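Local coordinates for 2-dehydropantoate 2-reductase (Bacillus subtilis, PDB 3EGO), which probably catalyses the NADPH-dependent reduction of ketopantoate to pantoate, a step on the way to pantothenate, at residues 183-186 / 187-191. Numbering follows the deposited sequence.
Sequences IVNA and CINPL
N185 and N189 sit one turn apart on helix 174-195 and are joined through the backbone: N189 N gives its hydrogen to N185 O at 2.9 Å, the shortest and, at 160°, the straightest of the bonds in this turn. One step back, I188 N reaches V184 O over 3.2 Å, the donor close to the line of the carbonyl. C187 N is 3.3 Å from I183 O, its main acceptor, and also leans on V184 O in a weak bond bent to 129°. V184 O therefore receives two donors.

The series stops at P190, which has no N-H to offer, and L191 N makes no bond to the preceding turn either. The proline ring sets CD 3.2 Å from A186 O, and that carbonyl, buried here, has no hydrogen-bond partner in the model; the helix kinks across these two residues and then carries on. Beyond the kink, T192 OG1 hydrogen-bonds to the carbonyls of I188 and N189.

On the apolar faces, V184 and I188 run side by side, CG1 of the valine 4.1 Å from CD1 of the isoleucine, against helix 228-241. I183 swings CG1 anti to its own N (chi1 -173°), which brings CD1 to 4.0 Å from C187 SG beside helix 206-223. A186 and P190 face helix 261-274.

N189 ND2 comes to 4.1 Å from N185 CB, but the two amides do not bond to each other. N185 OD1 accepts a hydrogen bond from K181 NZ, the probable proton donor, while the N189 side chain lies close to S248. Both asparagines probably bind ketopantoate; the backbone bond between them spaces them one turn apart on the same side of the helix, with the proline break falling just past them.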
loop_
_atom_site.group_PDB
_atom_site.type_symbol
_atom_site.label_atom_id
_atom_site.label_comp_id
_atom_site.label_asym_id
_atom_site.label_seq_id
_atom_site.Cartn_x
_atom_site.Cartn_y
_atom_site.Cartn_z
ATOM N N ILE A 183 -3.178 -1.953 20.807
ATOM C CA ILE A 183 -1.768 -2.085 20.412
ATOM C C ILE A 183 -1.612 -3.228 19.454
ATOM O O ILE A 183 -0.947 -3.117 18.433
ATOM C CB ILE A 183 -0.756 -2.241 21.584
ATOM C CG1 ILE A 183 0.684 -2.190 21.045
ATOM C CG2 ILE A 183 -0.936 -3.568 22.327
ATOM C CD1 ILE A 183 1.062 -0.881 20.279
ATOM N N VAL A 184 -2.272 -4.335 19.756
ATOM C CA VAL A 184 -2.265 -5.468 18.857
ATOM C C VAL A 184 -2.859 -5.160 17.451
ATOM O O VAL A 184 -2.208 -5.404 16.447
ATOM C CB VAL A 184 -3.030 -6.653 19.494
ATOM C CG1 VAL A 184 -3.268 -7.719 18.481
ATOM C CG2 VAL A 184 -2.245 -7.201 20.710
ATOM N N ASN A 185 -4.074 -4.630 17.391
ATOM C CA ASN A 185 -4.715 -4.380 16.096
ATOM C C ASN A 185 -3.897 -3.387 15.261
ATOM O O ASN A 185 -3.721 -3.565 14.054
ATOM C CB ASN A 185 -6.150 -3.867 16.285
ATOM C CG ASN A 185 -7.083 -4.910 16.930
ATOM O OD1 ASN A 185 -8.136 -4.559 17.452
ATOM N ND2 ASN A 185 -6.691 -6.174 16.900
ATOM N N ALA A 186 -3.374 -2.353 15.919
ATOM C CA ALA A 186 -2.657 -1.286 15.216
ATOM C C ALA A 186 -1.369 -1.803 14.567
ATOM O O ALA A 186 -0.967 -1.318 13.529
ATOM C CB ALA A 186 -2.360 -0.148 16.201
ATOM N N CYS A 187 -0.715 -2.787 15.182
ATOM C CA CYS A 187 0.527 -3.322 14.642
ATOM C C CYS A 187 0.332 -4.332 13.554
ATOM O O CYS A 187 1.176 -4.438 12.651
ATOM C CB CYS A 187 1.368 -3.983 15.724
ATOM S SG CYS A 187 1.983 -2.874 16.916
ATOM N N ILE A 188 -0.741 -5.116 13.643
ATOM C CA ILE A 188 -0.944 -6.177 12.671
ATOM C C ILE A 188 -1.777 -5.749 11.471
ATOM O O ILE A 188 -1.444 -6.083 10.339
ATOM C CB ILE A 188 -1.639 -7.422 13.276
ATOM C CG1 ILE A 188 -0.756 -8.082 14.353
ATOM C CG2 ILE A 188 -1.950 -8.442 12.160
ATOM C CD1 ILE A 188 -1.499 -9.249 15.151
ATOM N N ASN A 189 -2.875 -5.041 11.717
ATOM C CA ASN A 189 -3.894 -4.796 10.660
ATOM C C ASN A 189 -3.515 -3.904 9.453
ATOM O O ASN A 189 -3.726 -4.280 8.287
ATOM C CB ASN A 189 -5.185 -4.295 11.312
ATOM C CG ASN A 189 -5.930 -5.410 12.099
ATOM O OD1 ASN A 189 -5.379 -6.478 12.361
ATOM N ND2 ASN A 189 -7.168 -5.140 12.480
ATOM N N PRO A 190 -3.018 -2.683 9.727
ATOM C CA PRO A 190 -2.557 -1.819 8.657
ATOM C C PRO A 190 -1.450 -2.469 7.858
ATOM O O PRO A 190 -1.444 -2.336 6.637
ATOM C CB PRO A 190 -1.992 -0.590 9.410
ATOM C CG PRO A 190 -2.642 -0.609 10.778
ATOM C CD PRO A 190 -2.947 -2.053 11.067
ATOM N N LEU A 191 -0.519 -3.167 8.527
ATOM C CA LEU A 191 0.611 -3.755 7.827
ATOM C C LEU A 191 0.210 -4.857 6.892
ATOM O O LEU A 191 0.717 -4.930 5.766
ATOM C CB LEU A 191 1.667 -4.321 8.787
ATOM C CG LEU A 191 2.838 -3.419 9.136
ATOM C CD1 LEU A 191 2.367 -2.253 9.964
ATOM C CD2 LEU A 191 3.891 -4.202 9.908
#